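Local coordinates for beta-glucosidase (Pseudoalteromonas sp., PDB 3F95), which probably releases glucose from 1,3- and 1,4-linked beta-glucans as a whole enzyme, of which this chain is the extra C-terminal beta-sandwich domain, at residues A[5-10]-A[168-173]; A[87-92]-A[131-136]; A[15-20]-A[73-78]; A[115-120]-A[179-184]. All coordinates share one frame; numbering follows the deposited sequence.

In the fold
Interactions 1 and 2 share a sheet (strands 161-171 and 87-94 adjacent); both rest on antiparallel backbone bonds, unbroken in register in interaction 2 and slipped by a beta bulge in interaction 1. Interaction 2 lies nearest the chain's centre with no exposed touching residue, while interaction 1 mixes buried apolar side chains with an exposed edge. Strand 132-137 pairs in parallel with strand 179-180, leading to interaction 4, where an arginine from the other sheet grips a carbonyl of the C-terminal tail in a buried contact. Interaction 3, about 23 Å from interaction 4 between centres, combines a Met-aromatic contact with asparagine hydrogen bonds in a partly exposed corner of that second sheet, and touches interaction 1.

Interaction 1. Residues A[5-10]-A[168-173]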
loop_
_atom_site.group_PDB
_atom_site.type_symbol
_atom_site.label_atom_id
_atom_site.label_comp_id
_atom_site.label_asym_id
_atom_site.label_seq_id
_atom_site.Cartn_x
_atom_site.Cartn_y
_atom_site.Cartn_z
ATOM N N ASP A 5 5.924 18.021 -7.899
ATOM C CA ASP A 5 6.839 16.885 -7.697
ATOM C C ASP A 5 6.154 15.513 -7.721
ATOM O O ASP A 5 6.831 14.482 -7.827
ATOM C CB ASP A 5 7.535 17.004 -6.338
ATOM C CG ASP A 5 8.811 17.815 -6.391
ATOM O OD1 ASP A 5 9.278 18.191 -5.296
ATOM O OD2 ASP A 5 9.342 18.072 -7.495
ATOM N N SER A 6 4.827 15.505 -7.589
ATOM C CA SER A 6 4.140 14.279 -7.189
ATOM C C SER A 6 2.808 14.036 -7.887
ATOM O O SER A 6 2.170 14.964 -8.410
ATOM C CB SER A 6 3.942 14.276 -5.670
ATOM O OG SER A 6 2.978 15.242 -5.274
ATOM N N HIS A 7 2.403 12.773 -7.892
ATOM C CA HIS A 7 1.128 12.383 -8.448
ATOM C C HIS A 7 0.370 11.607 -7.355
ATOM O O HIS A 7 0.784 10.506 -6.977
ATOM C CB HIS A 7 1.330 11.529 -9.687
ATOM C CG HIS A 7 0.054 11.020 -10.267
ATOM N ND1 HIS A 7 -0.780 11.808 -11.032
ATOM C CD2 HIS A 7 -0.562 9.821 -10.148
ATOM C CE1 HIS A 7 -1.840 11.103 -11.393
ATOM N NE2 HIS A 7 -1.730 9.892 -10.872
ATOM N N PRO A 8 -0.697 12.212 -6.798
ATOM C CA PRO A 8 -1.409 11.555 -5.700
ATOM C C PRO A 8 -2.162 10.312 -6.169
ATOM O O PRO A 8 -2.711 10.290 -7.292
ATOM C CB PRO A 8 -2.394 12.640 -5.220
ATOM C CG PRO A 8 -2.677 13.407 -6.528
ATOM C CD PRO A 8 -1.278 13.543 -7.092
ATOM N N LEU A 9 -2.163 9.277 -5.321
ATOM C CA LEU A 9 -2.946 8.065 -5.590
ATOM C C LEU A 9 -4.026 7.868 -4.542
ATOM O O LEU A 9 -5.162 7.451 -4.855
ATOM C CB LEU A 9 -2.047 6.817 -5.635
ATOM C CG LEU A 9 -0.926 6.814 -6.703
ATOM C CD1 LEU A 9 -0.015 5.589 -6.548
ATOM C CD2 LEU A 9 -1.492 6.883 -8.124
ATOM N N PHE A 10 -3.648 8.110 -3.288
ATOM C CA PHE A 10 -4.611 8.177 -2.198
ATOM C C PHE A 10 -4.171 9.218 -1.192
ATOM O O PHE A 10 -3.443 8.917 -0.257
ATOM C CB PHE A 10 -4.866 6.821 -1.505
ATOM C CG PHE A 10 -5.868 6.907 -0.379
ATOM C CD1 PHE A 10 -7.249 6.873 -0.642
ATOM C CD2 PHE A 10 -5.447 7.059 0.942
ATOM C CE1 PHE A 10 -8.184 6.984 0.413
ATOM C CE2 PHE A 10 -6.375 7.187 1.993
ATOM C CZ PHE A 10 -7.740 7.146 1.724
ATOM N N VAL A 168 -0.727 8.413 0.003
ATOM C CA VAL A 168 0.038 7.614 -0.943
ATOM C C VAL A 168 0.199 8.393 -2.222
ATOM O O VAL A 168 -0.799 8.814 -2.838
ATOM C CB VAL A 168 -0.669 6.266 -1.280
ATOM C CG1 VAL A 168 0.206 5.419 -2.153
ATOM C CG2 VAL A 168 -0.969 5.492 0.002
ATOM N N ALA A 169 1.449 8.591 -2.641
ATOM C CA ALA A 169 1.688 9.354 -3.875
ATOM C C ALA A 169 2.972 8.938 -4.558
ATOM O O ALA A 169 3.913 8.497 -3.881
ATOM C CB ALA A 169 1.711 10.870 -3.564
ATOM N N LEU A 170 3.003 9.043 -5.900
ATOM C CA LEU A 170 4.256 8.923 -6.638
ATOM C C LEU A 170 4.975 10.276 -6.539
ATOM O O LEU A 170 4.338 11.317 -6.648
ATOM C CB LEU A 170 3.997 8.529 -8.096
ATOM C CG LEU A 170 3.430 7.132 -8.350
ATOM C CD1 LEU A 170 2.897 6.984 -9.766
ATOM C CD2 LEU A 170 4.482 6.061 -8.064
ATOM N N THR A 171 6.289 10.250 -6.299
ATOM C CA THR A 171 7.057 11.475 -6.156
ATOM C C THR A 171 8.454 11.335 -6.762
ATOM O O THR A 171 9.023 10.238 -6.808
ATOM C CB THR A 171 7.192 11.914 -4.672
ATOM O OG1 THR A 171 7.812 13.206 -4.627
ATOM C CG2 THR A 171 8.056 10.931 -3.885
ATOM N N ILE A 172 9.015 12.456 -7.208
ATOM C CA ILE A 172 10.368 12.413 -7.758
ATOM C C ILE A 172 11.372 12.677 -6.656
ATOM O O ILE A 172 12.547 12.357 -6.811
ATOM C CB ILE A 172 10.578 13.361 -8.973
ATOM C CG1 ILE A 172 10.346 14.824 -8.587
ATOM C CG2 ILE A 172 9.667 12.923 -10.100
ATOM C CD1 ILE A 172 10.627 15.817 -9.697
ATOM N N LYS A 173 10.883 13.264 -5.561
ATOM C CA LYS A 173 11.683 13.477 -4.355
ATOM C C LYS A 173 10.922 13.195 -3.053
ATOM O O LYS A 173 9.897 13.848 -2.754
ATOM C CB LYS A 173 12.289 14.895 -4.308
ATOM C CG LYS A 173 11.289 16.033 -4.181
ATOM C CD LYS A 173 11.715 16.991 -3.068
ATOM C CE LYS A 173 13.121 17.512 -3.294
ATOM N NZ LYS A 173 13.736 18.139 -2.069
#
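I172 holds CG1 between its backbone N and carbonyl carbon (chi1 61°), and from there CD1 extends to within 3.4 Å of D5 OD2. K173 takes the same kind of first torsion (66°), which sets its CG 3.2 Å from D5 OD1, so the carboxylate of D5 is lined by two aliphatic stems. The K173 chain bends away; its NZ stays 5.5 Å from D5 OD1, an opposite charge nearby but not in contact. With an alanine in place of D5, the stems of I172 and K173 would probably lose the group they pack against, and the lysine would lose its nearby negative charge.

Next to this polar end the backbones pair as antiparallel strands. I172 N donates to D5 O, while H7 and L170 exchange two bonds, the H7 N to L170 O distance being 2.7 Å. S6 and P8 share one face with T171 and A169. The opposite face carries H7, L170, V168 and F10; H7 is exposed, the other three buried. L9 lies between the sheets: its CD1 meets L170 CG at 4.2 Å, and it touches L71, Y73 and M107 of the other sheet.

Beyond P8 the register slips by one residue. V168 O accepts from both L9 N at 2.9 Å and F10 N at 3.0 Å, the latter nearly straight (171°), and V168 N donates back to F10 O. Two residues opposite one, joined through a shared carbonyl, define a classic beta bulge, placed where the first strand of a galactose-binding-like beta-sandwich turns its corner toward the second sheet.

Interaction 2. Residues A[87-92]-A[131-136]; sequences YLELKM and WHTLAI
This is a regular antiparallel strand pairing within one sheet of the beta-sandwich, made by Y87-M92 and W131-I136, whose short axes run 167° apart. The evidence is the backbone: L88 with I136, L90 with L134 and M92 with H132 form three hydrogen-bonded pairs, each closed by two N-H to O bonds. The L134 N to L90 O bond measures 2.8 Å, and its donor stands nearly along the C=O axis (177°).

Side chains sort by face. L88, L90, M92, L134 and I136 are buried on one, which H132 shares; L90 CD2 meets I136 CD1 at 3.7 Å, because CG of L90 sits between its backbone N and carbonyl carbon (chi1 68°) and the branch leans across the strand gap. M92 CB adds a contact with L134 CD1 at 4.1 Å. On the other face, K91 and T133 run side by side in the same direction, K91 CG lying 3.6 Å from T133 OG1. The polar ends serve elsewhere: K91 forms a salt bridge with D167, and E89 OE1, in at least one of its two modelled conformers, accepts from S175 N. At one end the W131 ring turns its edge to K91 O, which lies 3.5 Å from CZ3.

The pair is flanked by strand 161-171 beside Y87-M92 and by strand 179-180 beside T133 and A135; on the buried face, helix 123-126 covers M92 and L134, and strand 102-108 of the opposing sheet covers L88 and I136.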
loop_
_atom_site.group_PDB
_atom_site.type_symbol
_atom_site.label_atom_id
_atom_site.label_comp_id
_atom_site.label_asym_id
_atom_site.label_seq_id
_atom_site.Cartn_x
_atom_site.Cartn_y
_atom_site.Cartn_z
ATOM N N TYR A 87 9.812 7.536 -6.656
ATOM C CA TYR A 87 9.453 6.843 -5.435
ATOM C C TYR A 87 7.954 6.699 -5.343
ATOM O O TYR A 87 7.206 7.585 -5.781
ATOM C CB TYR A 87 9.863 7.666 -4.206
ATOM C CG TYR A 87 11.338 7.897 -4.126
ATOM C CD1 TYR A 87 12.129 7.110 -3.296
ATOM C CD2 TYR A 87 11.952 8.902 -4.893
ATOM C CE1 TYR A 87 13.491 7.295 -3.234
ATOM C CE2 TYR A 87 13.332 9.095 -4.838
ATOM C CZ TYR A 87 14.082 8.290 -3.998
ATOM O OH TYR A 87 15.444 8.469 -3.919
ATOM N N LEU A 88 7.514 5.608 -4.734
ATOM C CA LEU A 88 6.173 5.617 -4.160
ATOM C C LEU A 88 6.348 6.042 -2.705
ATOM O O LEU A 88 7.127 5.428 -1.974
ATOM C CB LEU A 88 5.512 4.230 -4.253
ATOM C CG LEU A 88 4.072 4.184 -3.694
ATOM C CD1 LEU A 88 3.120 4.865 -4.687
ATOM C CD2 LEU A 88 3.602 2.756 -3.388
ATOM N N GLU A 89 5.649 7.096 -2.302
ATOM C CA GLU A 89 5.660 7.525 -0.910
ATOM C C GLU A 89 4.318 7.254 -0.256
ATOM O O GLU A 89 3.267 7.434 -0.876
ATOM C CB GLU A 89 6.025 9.009 -0.772
ATOM C CG GLU A 89 6.005 9.501 0.682
ATOM C CD GLU A 89 6.146 11.020 0.834
ATOM O OE1 GLU A 89 7.247 11.528 0.593
ATOM O OE2 GLU A 89 5.164 11.696 1.228
ATOM N N LEU A 90 4.353 6.815 1.000
ATOM C CA LEU A 90 3.119 6.605 1.745
ATOM C C LEU A 90 3.398 6.768 3.227
ATOM O O LEU A 90 4.543 6.672 3.650
ATOM C CB LEU A 90 2.539 5.203 1.471
ATOM C CG LEU A 90 3.323 3.975 2.003
ATOM C CD1 LEU A 90 2.432 2.715 2.070
ATOM C CD2 LEU A 90 4.529 3.681 1.181
ATOM N N LYS A 91 2.370 7.042 4.013
ATOM C CA LYS A 91 2.516 6.926 5.458
ATOM C C LYS A 91 1.911 5.581 5.878
ATOM O O LYS A 91 0.884 5.155 5.338
ATOM C CB LYS A 91 1.840 8.097 6.176
ATOM C CG LYS A 91 2.450 9.467 5.767
ATOM C CD LYS A 91 1.779 10.625 6.497
ATOM C CE LYS A 91 2.441 11.976 6.112
ATOM N NZ LYS A 91 2.198 12.265 4.664
ATOM N N MET A 92 2.579 4.903 6.800
ATOM C CA MET A 92 2.093 3.601 7.293
ATOM C C MET A 92 2.285 3.536 8.800
ATOM O O MET A 92 3.252 4.114 9.332
ATOM C CB MET A 92 2.851 2.473 6.604
ATOM C CG MET A 92 2.393 1.061 7.010
ATOM S SD MET A 92 3.364 -0.261 6.307
ATOM C CE MET A 92 2.807 -0.193 4.604
ATOM N N TRP A 131 3.061 6.085 13.299
ATOM C CA TRP A 131 3.082 6.446 11.884
ATOM C C TRP A 131 4.498 6.785 11.457
ATOM O O TRP A 131 5.252 7.413 12.250
ATOM C CB TRP A 131 2.192 7.653 11.601
ATOM C CG TRP A 131 0.731 7.336 11.618
ATOM C CD1 TRP A 131 -0.142 7.501 12.662
ATOM C CD2 TRP A 131 -0.036 6.812 10.519
ATOM N NE1 TRP A 131 -1.423 7.100 12.278
ATOM C CE2 TRP A 131 -1.381 6.682 10.967
ATOM C CE3 TRP A 131 0.286 6.438 9.199
ATOM C CZ2 TRP A 131 -2.420 6.200 10.127
ATOM C CZ3 TRP A 131 -0.752 5.943 8.363
ATOM C CH2 TRP A 131 -2.080 5.833 8.840
ATOM N N HIS A 132 4.861 6.363 10.242
ATOM C CA HIS A 132 6.112 6.757 9.565
ATOM C C HIS A 132 5.859 7.036 8.093
ATOM O O HIS A 132 5.025 6.374 7.456
ATOM C CB HIS A 132 7.180 5.677 9.673
ATOM C CG HIS A 132 7.464 5.295 11.089
ATOM N ND1 HIS A 132 8.271 6.053 11.909
ATOM C CD2 HIS A 132 6.990 4.284 11.851
ATOM C CE1 HIS A 132 8.301 5.508 13.115
ATOM N NE2 HIS A 132 7.528 4.435 13.109
ATOM N N THR A 133 6.561 8.021 7.556
ATOM C CA THR A 133 6.507 8.289 6.136
ATOM C C THR A 133 7.594 7.460 5.448
ATOM O O THR A 133 8.790 7.610 5.730
ATOM C CB THR A 133 6.716 9.784 5.834
ATOM O OG1 THR A 133 5.764 10.535 6.580
ATOM C CG2 THR A 133 6.512 10.051 4.359
ATOM N N LEU A 134 7.163 6.569 4.557
ATOM C CA LEU A 134 8.075 5.657 3.863
ATOM C C LEU A 134 8.222 6.093 2.404
ATOM O O LEU A 134 7.209 6.337 1.712
ATOM C CB LEU A 134 7.528 4.218 3.939
ATOM C CG LEU A 134 7.260 3.612 5.322
ATOM C CD1 LEU A 134 6.693 2.182 5.175
ATOM C CD2 LEU A 134 8.582 3.600 6.168
ATOM N N ALA A 135 9.465 6.243 1.946
ATOM C CA ALA A 135 9.740 6.537 0.543
ATOM C C ALA A 135 10.342 5.298 -0.121
ATOM O O ALA A 135 11.339 4.753 0.335
ATOM C CB ALA A 135 10.657 7.795 0.378
ATOM N N ILE A 136 9.682 4.808 -1.163
ATOM C CA ILE A 136 10.104 3.550 -1.780
ATOM C C ILE A 136 10.652 3.766 -3.191
ATOM O O ILE A 136 9.882 3.984 -4.132
ATOM C CB ILE A 136 8.958 2.496 -1.804
ATOM C CG1 ILE A 136 8.445 2.267 -0.374
ATOM C CG2 ILE A 136 9.468 1.213 -2.423
ATOM C CD1 ILE A 136 7.130 1.501 -0.279
#

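Interaction 3. Residues A[15-20]-A[73-78]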
loop_
_atom_site.group_PDB
_atom_site.type_symbol
_atom_site.label_atom_id
_atom_site.label_comp_id
_atom_site.label_asym_id
_atom_site.label_seq_id
_atom_site.Cartn_x
_atom_site.Cartn_y
_atom_site.Cartn_z
ATOM N N ALA A 15 -7.588 8.737 -5.864
ATOM C CA ALA A 15 -7.453 9.505 -7.095
ATOM C C ALA A 15 -8.345 8.834 -8.145
ATOM O O ALA A 15 -8.757 7.679 -7.985
ATOM C CB ALA A 15 -5.985 9.511 -7.548
ATOM N N LYS A 16 -8.768 9.507 -9.210
ATOM C CA LYS A 16 -9.918 8.981 -10.045
ATOM C C LYS A 16 -9.972 7.489 -10.589
ATOM O O LYS A 16 -10.963 6.778 -10.387
ATOM C CB LYS A 16 -10.235 9.994 -11.151
ATOM C CG LYS A 16 -10.841 11.309 -10.627
ATOM C CD LYS A 16 -10.629 12.519 -11.581
ATOM C CE LYS A 16 -11.743 12.660 -12.614
ATOM N NZ LYS A 16 -11.450 13.733 -13.618
ATOM N N ASN A 17 -8.936 7.081 -11.317
ATOM C CA ASN A 17 -8.597 5.768 -11.842
ATOM C C ASN A 17 -8.129 4.760 -10.785
ATOM O O ASN A 17 -7.573 3.747 -11.158
ATOM C CB ASN A 17 -7.487 5.955 -12.939
ATOM C CG ASN A 17 -7.190 4.687 -13.769
ATOM O OD1 ASN A 17 -8.069 3.836 -14.008
ATOM N ND2 ASN A 17 -5.933 4.586 -14.258
ATOM N N MET A 18 -8.383 5.016 -9.496
ATOM C CA MET A 18 -7.884 4.130 -8.427
ATOM C C MET A 18 -8.975 3.488 -7.568
ATOM O O MET A 18 -10.027 4.093 -7.323
ATOM C CB MET A 18 -6.880 4.835 -7.491
ATOM C CG MET A 18 -5.806 5.697 -8.137
ATOM S SD MET A 18 -4.751 4.786 -9.231
ATOM C CE MET A 18 -3.909 3.660 -8.120
ATOM N N THR A 19 -8.699 2.272 -7.088
ATOM C CA THR A 19 -9.543 1.598 -6.096
ATOM C C THR A 19 -8.681 0.849 -5.126
ATOM O O THR A 19 -7.573 0.443 -5.452
ATOM C CB THR A 19 -10.265 0.279 -6.557
ATOM O OG1 THR A 19 -9.950 -0.125 -7.881
ATOM C CG2 THR A 19 -11.654 0.180 -6.128
ATOM N N TRP A 20 -9.261 0.563 -3.962
ATOM C CA TRP A 20 -8.717 -0.455 -3.092
ATOM C C TRP A 20 -9.272 -1.803 -3.592
ATOM O O TRP A 20 -10.426 -1.890 -4.101
ATOM C CB TRP A 20 -9.182 -0.242 -1.655
ATOM C CG TRP A 20 -8.783 1.076 -1.049
ATOM C CD1 TRP A 20 -9.575 2.137 -0.810
ATOM C CD2 TRP A 20 -7.468 1.439 -0.596
ATOM N NE1 TRP A 20 -8.841 3.176 -0.259
ATOM C CE2 TRP A 20 -7.550 2.759 -0.090
ATOM C CE3 TRP A 20 -6.233 0.778 -0.584
ATOM C CZ2 TRP A 20 -6.429 3.448 0.433
ATOM C CZ3 TRP A 20 -5.117 1.459 -0.056
ATOM C CH2 TRP A 20 -5.233 2.770 0.447
ATOM N N TYR A 73 -5.026 0.365 -10.156
ATOM C CA TYR A 73 -5.531 1.178 -11.249
ATOM C C TYR A 73 -6.738 0.453 -11.864
ATOM O O TYR A 73 -6.730 -0.769 -12.018
ATOM C CB TYR A 73 -4.436 1.358 -12.312
ATOM C CG TYR A 73 -3.238 2.177 -11.855
ATOM C CD1 TYR A 73 -3.220 3.558 -12.010
ATOM C CD2 TYR A 73 -2.121 1.563 -11.298
ATOM C CE1 TYR A 73 -2.123 4.315 -11.604
ATOM C CE2 TYR A 73 -1.019 2.319 -10.899
ATOM C CZ TYR A 73 -1.034 3.691 -11.052
ATOM O OH TYR A 73 0.068 4.448 -10.636
ATOM N N LEU A 74 -7.774 1.196 -12.206
ATOM C CA LEU A 74 -8.972 0.560 -12.758
ATOM C C LEU A 74 -8.691 -0.115 -14.112
ATOM O O LEU A 74 -9.255 -1.172 -14.421
ATOM C CB LEU A 74 -10.162 1.525 -12.738
ATOM C CG LEU A 74 -10.705 1.693 -11.292
ATOM C CD1 LEU A 74 -11.764 2.758 -11.192
ATOM C CD2 LEU A 74 -11.239 0.371 -10.736
ATOM N N GLU A 75 -7.758 0.454 -14.878
ATOM C CA GLU A 75 -7.205 -0.236 -16.043
ATOM C C GLU A 75 -5.695 -0.097 -16.008
ATOM O O GLU A 75 -5.207 0.916 -15.529
ATOM C CB GLU A 75 -7.761 0.341 -17.343
ATOM C CG GLU A 75 -7.488 1.816 -17.539
ATOM C CD GLU A 75 -7.892 2.307 -18.912
ATOM O OE1 GLU A 75 -7.159 3.155 -19.463
ATOM O OE2 GLU A 75 -8.935 1.853 -19.436
ATOM N N PRO A 76 -4.956 -1.123 -16.487
ATOM C CA PRO A 76 -3.499 -1.033 -16.571
ATOM C C PRO A 76 -3.030 0.324 -17.110
ATOM O O PRO A 76 -3.538 0.821 -18.124
ATOM C CB PRO A 76 -3.114 -2.159 -17.537
ATOM C CG PRO A 76 -4.400 -2.933 -17.856
ATOM C CD PRO A 76 -5.455 -2.443 -16.921
ATOM N N THR A 77 -2.053 0.893 -16.417
ATOM C CA THR A 77 -1.585 2.236 -16.658
ATOM C C THR A 77 -0.056 2.195 -16.648
ATOM O O THR A 77 0.536 1.837 -15.640
ATOM C CB THR A 77 -2.120 3.160 -15.547
ATOM O OG1 THR A 77 -3.552 3.102 -15.535
ATOM C CG2 THR A 77 -1.662 4.615 -15.727
ATOM N N PRO A 78 0.588 2.522 -17.779
ATOM C CA PRO A 78 2.055 2.519 -17.803
ATOM C C PRO A 78 2.610 3.579 -16.855
ATOM O O PRO A 78 2.039 4.660 -16.745
ATOM C CB PRO A 78 2.390 2.899 -19.255
ATOM C CG PRO A 78 1.142 2.603 -20.032
ATOM C CD PRO A 78 0.019 2.911 -19.081
#
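The Y73 ring has M18 on one face and T77 on the other. M18 CE stands over the ring centre, 3.9 Å from the centroid and 7° off the normal, a CH-pi contact; T77 CB lies 3.7 Å from the ring plane on the far side, displaced toward the rim. At the edge comes N17 ND2, 3.7 Å from Y73 CD1, with the amide plane turned 53° from the ring. The bends of the M18 chain also bring its sulfur obliquely to the ring, SD reaching 3.4 Å from Y73 CD1, a Met-aromatic contact.

The backbones meet where M18 faces Y73 as an antiparallel non-hydrogen-bonded pair. It joins the first residue of strand 18-24 to the last of strand 67-73, in the second sheet of the sandwich, at the end of a type I turn from A15 to M18 and just before the chain turns a corner at L74 and E75. L9, at the corner that follows strand 6-8, touches both M18 and Y73.

N17 clasps the L74-E75 corner. L74 N donates to N17 O at 2.8 Å, and more weakly to N17 OD1. With CG anti to the backbone N (chi1 -170°), the N17 side chain lies alongside T77, pointing the opposite way, and ND2 makes a weak hydrogen bond to T77 OG1 at 3.1 Å. That hydroxyl donates in turn to E75 O, 2.7 Å from OG1, which ties the far side of the corner.

Interaction 4. Residues A[115-120]-A[179-184]; sequences RDIDFS and ISLTCA
R115 presents the end of its guanidinium to the L181 carbonyl, with both terminal nitrogens directed at one oxygen. NH1 to L181 O is 2.9 Å, with a C=O...N angle of 173°; NH2 to L181 O is longer, 3.2 Å, and stands above the carbonyl plane. The oxygen lies in the guanidinium plane. Turns at the second and third torsions (chi2 -70°, chi3 -52°) curl the arginine chain so that this end meets the tail.

The two faces of the guanidinium are occupied. C183 SG stands over its centre, 3.9 Å above the plane, while I117 CD1 lies against the opposite face, 3.6 Å from the plane and toward the rim. I117 and L181 complete the packing beside the guanidinium, CD1 to CD1 at 4.3 Å, near I136 and F122. On the tail side, L181 is the centre of an inverse gamma turn, whose T182 N to S180 O bond is weak, and C183 is fixed by its disulfide to C140. A water links NH2, weakly, to A184 N.

NH1 also donates to P137 O. A leucine in place of R115 would probably leave the L181 and P137 carbonyls without these donors and the C-terminal tail freer to leave strand 113-118.

The buried cation is probably stabilised by the dipoles of these two carbonyls; it ties the second sheet to the tail and to strand 132-137, while the disulfide joins the tail to C140 after that strand.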
loop_
_atom_site.group_PDB
_atom_site.type_symbol
_atom_site.label_atom_id
_atom_site.label_comp_id
_atom_site.label_asym_id
_atom_site.label_seq_id
_atom_site.Cartn_x
_atom_site.Cartn_y
_atom_site.Cartn_z
ATOM N N ARG A 115 9.164 -3.362 -7.118
ATOM C CA ARG A 115 9.777 -3.703 -5.835
ATOM C C ARG A 115 9.014 -4.824 -5.165
ATOM O O ARG A 115 7.783 -4.890 -5.254
ATOM C CB ARG A 115 9.826 -2.500 -4.882
ATOM C CG ARG A 115 10.628 -1.297 -5.376
ATOM C CD ARG A 115 12.162 -1.542 -5.404
ATOM N NE ARG A 115 12.687 -2.052 -4.143
ATOM C CZ ARG A 115 12.932 -1.330 -3.046
ATOM N NH1 ARG A 115 12.716 -0.011 -2.995
ATOM N NH2 ARG A 115 13.407 -1.955 -1.988
ATOM N N ASP A 116 9.764 -5.697 -4.488
ATOM C CA ASP A 116 9.205 -6.791 -3.722
ATOM C C ASP A 116 9.917 -6.798 -2.363
ATOM O O ASP A 116 11.095 -7.179 -2.276
ATOM C CB ASP A 116 9.417 -8.102 -4.487
ATOM C CG ASP A 116 8.607 -9.260 -3.920
ATOM O OD1 ASP A 116 8.109 -10.090 -4.728
ATOM O OD2 ASP A 116 8.465 -9.363 -2.685
ATOM N N ILE A 117 9.233 -6.336 -1.314
ATOM C CA ILE A 117 9.905 -6.055 -0.039
ATOM C C ILE A 117 9.263 -6.895 1.047
ATOM O O ILE A 117 8.072 -6.756 1.277
ATOM C CB ILE A 117 9.764 -4.532 0.339
ATOM C CG1 ILE A 117 10.447 -3.651 -0.719
ATOM C CG2 ILE A 117 10.244 -4.258 1.810
ATOM C CD1 ILE A 117 10.054 -2.178 -0.667
ATOM N N ASP A 118 10.041 -7.739 1.741
ATOM C CA ASP A 118 9.498 -8.442 2.910
ATOM C C ASP A 118 9.310 -7.475 4.088
ATOM O O ASP A 118 10.152 -6.562 4.316
ATOM C CB ASP A 118 10.414 -9.580 3.355
ATOM C CG ASP A 118 10.656 -10.589 2.261
ATOM O OD1 ASP A 118 9.676 -10.996 1.583
ATOM O OD2 ASP A 118 11.831 -10.963 2.094
ATOM N N PHE A 119 8.245 -7.666 4.853
ATOM C CA PHE A 119 8.065 -6.811 6.037
ATOM C C PHE A 119 9.247 -6.890 7.005
ATOM O O PHE A 119 9.549 -5.908 7.684
ATOM C CB PHE A 119 6.734 -7.078 6.756
ATOM C CG PHE A 119 5.581 -6.242 6.205
ATOM C CD1 PHE A 119 5.294 -6.223 4.838
ATOM C CD2 PHE A 119 4.804 -5.462 7.048
ATOM C CE1 PHE A 119 4.229 -5.430 4.326
ATOM C CE2 PHE A 119 3.735 -4.678 6.539
ATOM C CZ PHE A 119 3.470 -4.668 5.176
ATOM N N SER A 120 9.912 -8.039 7.058
ATOM C CA SER A 120 11.076 -8.200 7.953
ATOM C C SER A 120 12.162 -7.158 7.671
ATOM O O SER A 120 12.904 -6.779 8.577
ATOM C CB SER A 120 11.651 -9.617 7.826
ATOM O OG SER A 120 12.051 -9.873 6.497
ATOM N N ILE A 179 11.543 7.999 5.449
ATOM C CA ILE A 179 12.506 6.919 5.592
ATOM C C ILE A 179 12.483 6.131 4.280
ATOM O O ILE A 179 11.427 5.642 3.869
ATOM C CB ILE A 179 12.108 6.013 6.775
ATOM C CG1 ILE A 179 11.915 6.851 8.058
ATOM C CG2 ILE A 179 13.103 4.830 6.958
ATOM C CD1 ILE A 179 11.351 6.032 9.257
ATOM N N SER A 180 13.630 6.045 3.605
ATOM C CA SER A 180 13.707 5.350 2.331
ATOM C C SER A 180 13.888 3.837 2.522
ATOM O O SER A 180 14.842 3.378 3.185
ATOM C CB SER A 180 14.811 5.962 1.451
ATOM O OG SER A 180 14.913 5.288 0.199
ATOM N N LEU A 181 12.959 3.063 1.953
ATOM C CA LEU A 181 13.108 1.610 1.892
ATOM C C LEU A 181 13.987 1.271 0.699
ATOM O O LEU A 181 13.526 0.842 -0.356
ATOM C CB LEU A 181 11.747 0.885 1.810
ATOM C CG LEU A 181 10.771 1.180 2.954
ATOM C CD1 LEU A 181 9.574 0.232 2.805
ATOM C CD2 LEU A 181 11.472 1.000 4.314
ATOM N N THR A 182 15.281 1.477 0.891
ATOM C CA THR A 182 16.275 1.287 -0.152
ATOM C C THR A 182 16.395 -0.189 -0.528
ATOM O O THR A 182 15.935 -1.061 0.194
ATOM C CB THR A 182 17.656 1.845 0.322
ATOM O OG1 THR A 182 18.086 1.104 1.464
ATOM C CG2 THR A 182 17.530 3.316 0.706
ATOM N N CYS A 183 17.005 -0.446 -1.681
ATOM C CA CYS A 183 17.137 -1.781 -2.238
ATOM C C CYS A 183 18.078 -2.669 -1.433
ATOM O O CYS A 183 19.072 -2.182 -0.875
ATOM C CB CYS A 183 17.622 -1.656 -3.679
ATOM S SG CYS A 183 16.464 -0.696 -4.724
ATOM N N ALA A 184 17.761 -3.962 -1.365
ATOM C CA ALA A 184 18.574 -4.902 -0.586
ATOM C C ALA A 184 19.913 -5.119 -1.268
ATOM O O ALA A 184 19.978 -5.140 -2.495
ATOM C CB ALA A 184 17.864 -6.214 -0.391
HETATM O O HOH W 1 14.984 -4.840 -2.472
#